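Local coordinates for protein polyhedrin (Antheraea mylitta cypovirus 4, PDB 5A8S) that builds the crystalline matrix of cypovirus occlusion bodies, the polyhedra, microcrystals that probably shelter embedded virus particles outside the insect host, at residues Pro198-Ala201 and Gln202-Asn206. Sequence-based numbering, arbitrary orientation.
Sequences PQLA and QTLTN
Leu200 and Leu204, one helical turn apart, pack against each other on the buried side of the short helix 200-205. Methyl CD1 of Leu200 lies 3.8 Å from CB of Leu204 and slightly farther from its CD2, and the two side chains run at a slant to one another. With CG anti to the backbone N (chi1 -177°), the end of Leu200 comes nearer the following turn, where CD1 meets Leu204. Between the same residues, the amide N of Leu204 donates to Leu200 O at 2.8 Å. One residue further along, a threonine doubles a helical bond. Ala201 O receives both the backbone N of Thr205, at 2.9 Å, and its hydroxyl OG1, at 2.7 Å. The two donors come from opposite faces of the carbonyl plane, the hydroxyl 37° out of it. A chi1 of 62°, placing OG1 between backbone N and carbonyl carbon, folds the hydroxyl back onto this oxygen.

The start of the helix is looser. Thr203 N makes only a weak bond of 3.4 Å to Gln199 O, and its OG1 bonds to Arg194 O. One residue earlier, a water bridges the ends of what would be the next i to i+4 bond: it donates to Pro198 O and accepts from Gln202 N. Here Pro198 is exposed and Gln199 partly so, while the side-chain amide of Gln202 extends from the helix to Asp35.

The leucine side instead faces other subunits: Leu200 meets Leu200 of both neighbouring copies, and Leu204 meets Leu204 of the third. The arrangement is typical of a short helix at a subunit interface, its i to i+4 leucine pair contributing to an apolar cluster where the three subunits meet, consistent with a position near the trimer's centre.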
ATOM      1  N   PRO A 198      15.611 -16.462  10.710  1.00 10.17           N
ATOM      2  CA  PRO A 198      16.102 -15.222  11.310  1.00  9.56           C
ATOM      3  C   PRO A 198      16.419 -14.131  10.299  1.00 11.30           C
ATOM      4  O   PRO A 198      16.634 -13.000  10.710  1.00  8.99           O
ATOM      5  CB  PRO A 198      17.388 -15.660  12.032  1.00 10.91           C
ATOM      6  CG  PRO A 198      17.844 -16.870  11.271  1.00 12.02           C
ATOM      7  CD  PRO A 198      16.579 -17.568  10.865  1.00 11.85           C
ATOM      8  N   GLN A 199      16.444 -14.454   9.012  1.00  7.26           N
ATOM      9  CA  GLN A 199      16.744 -13.449   7.998  1.00 10.22           C
ATOM     10  C   GLN A 199      15.511 -12.653   7.593  1.00  8.24           C
ATOM     11  O   GLN A 199      15.628 -11.587   6.999  1.00  7.97           O
ATOM     12  CB  GLN A 199      17.351 -14.102   6.757  1.00  8.57           C
ATOM     13  CG  GLN A 199      18.871 -14.237   6.823  1.00  9.94           C
ATOM     14  CD  GLN A 199      19.326 -15.067   8.018  1.00  9.32           C
ATOM     15  OE1 GLN A 199      19.231 -16.291   8.009  1.00 11.31           O
ATOM     16  NE2 GLN A 199      19.815 -14.399   9.048  1.00 12.87           N
ATOM     17  N   LEU A 200      14.327 -13.168   7.914  1.00  8.45           N
ATOM     18  CA  LEU A 200      13.095 -12.609   7.364  1.00  9.77           C
ATOM     19  C   LEU A 200      12.819 -11.186   7.850  1.00 11.08           C
ATOM     20  O   LEU A 200      12.420 -10.331   7.063  1.00  9.17           O
ATOM     21  CB  LEU A 200      11.901 -13.527   7.669  1.00 11.22           C
ATOM     22  CG  LEU A 200      10.522 -13.137   7.110  1.00 10.69           C
ATOM     23  CD1 LEU A 200       9.877 -12.058   7.964  1.00 22.02           C
ATOM     24  CD2 LEU A 200      10.612 -12.695   5.638  1.00  9.59           C
ATOM     25  N   ALA A 201      13.028 -10.920   9.134  1.00  6.97           N
ATOM     26  CA  ALA A 201      12.608  -9.636   9.690  1.00  8.93           C
ATOM     27  C   ALA A 201      13.170  -8.496   8.861  1.00 11.59           C
ATOM     28  O   ALA A 201      12.447  -7.560   8.528  1.00 10.05           O
ATOM     29  CB  ALA A 201      13.037  -9.498  11.149  1.00 10.97           C
ATOM     30  N   GLN A 202      14.453  -8.577   8.509  1.00  8.79           N
ATOM     31  CA  GLN A 202      15.092  -7.497   7.764  1.00  8.88           C
ATOM     32  C   GLN A 202      14.546  -7.462   6.349  1.00  8.95           C
ATOM     33  O   GLN A 202      14.253  -6.397   5.813  1.00  9.13           O
ATOM     34  CB  GLN A 202      16.609  -7.683   7.711  1.00 11.81           C
ATOM     35  CG  GLN A 202      17.326  -6.626   6.859  1.00 12.78           C
ATOM     36  CD  GLN A 202      18.840  -6.721   6.951  1.00 15.43           C
ATOM     37  OE1 GLN A 202      19.380  -7.255   7.914  1.00 12.02           O
ATOM     38  NE2 GLN A 202      19.531  -6.206   5.947  1.00 14.15           N
ATOM     39  N   THR A 203      14.441  -8.634   5.735  1.00  7.57           N
ATOM     40  CA  THR A 203      14.001  -8.743   4.352  1.00  9.44           C
ATOM     41  C   THR A 203      12.600  -8.143   4.197  1.00 14.46           C
ATOM     42  O   THR A 203      12.278  -7.515   3.191  1.00 11.03           O
ATOM     43  CB  THR A 203      14.007 -10.213   3.928  1.00  6.08           C
ATOM     44  OG1 THR A 203      15.326 -10.750   4.127  1.00  9.97           O
ATOM     45  CG2 THR A 203      13.599 -10.364   2.463  1.00 10.20           C
ATOM     46  N   LEU A 204      11.781  -8.323   5.222  1.00  6.84           N
ATOM     47  CA  LEU A 204      10.403  -7.881   5.192  1.00  8.35           C
ATOM     48  C   LEU A 204      10.329  -6.388   5.511  1.00  8.25           C
ATOM     49  O   LEU A 204       9.766  -5.619   4.753  1.00 10.51           O
ATOM     50  CB  LEU A 204       9.578  -8.680   6.200  1.00 10.19           C
ATOM     51  CG  LEU A 204       8.157  -8.189   6.495  1.00  9.05           C
ATOM     52  CD1 LEU A 204       7.275  -8.392   5.283  1.00  7.00           C
ATOM     53  CD2 LEU A 204       7.570  -8.898   7.725  1.00  7.32           C
ATOM     54  N   THR A 205      10.930  -5.971   6.616  1.00  8.92           N
ATOM     55  CA  THR A 205      10.688  -4.620   7.119  1.00  7.60           C
ATOM     56  C   THR A 205      11.534  -3.564   6.411  1.00 11.03           C
ATOM     57  O   THR A 205      11.173  -2.390   6.381  1.00 10.16           O
ATOM     58  CB  THR A 205      10.911  -4.553   8.644  1.00 10.51           C
ATOM     59  OG1 THR A 205      12.271  -4.879   8.954  1.00  7.34           O
ATOM     60  CG2 THR A 205       9.977  -5.524   9.361  1.00  9.80           C
ATOM     61  N   ASN A 206      12.654  -3.975   5.831  1.00  9.99           N
ATOM     62  CA  ASN A 206      13.481  -3.044   5.074  1.00 11.87           C
ATOM     63  C   ASN A 206      12.878  -2.749   3.706  1.00  7.89           C
ATOM     64  O   ASN A 206      13.322  -1.833   3.011  1.00 12.87           O
ATOM     65  CB  ASN A 206      14.885  -3.610   4.872  1.00  8.25           C
ATOM     66  CG  ASN A 206      15.893  -3.048   5.853  1.00 15.41           C
ATOM     67  OD1 ASN A 206      15.556  -2.273   6.745  1.00 13.40           O
ATOM     68  ND2 ASN A 206      17.149  -3.442   5.688  1.00 19.84           N
TER
HETATM   69  O   HOH W   1      16.250 -10.242  10.117  1.00  9.68           O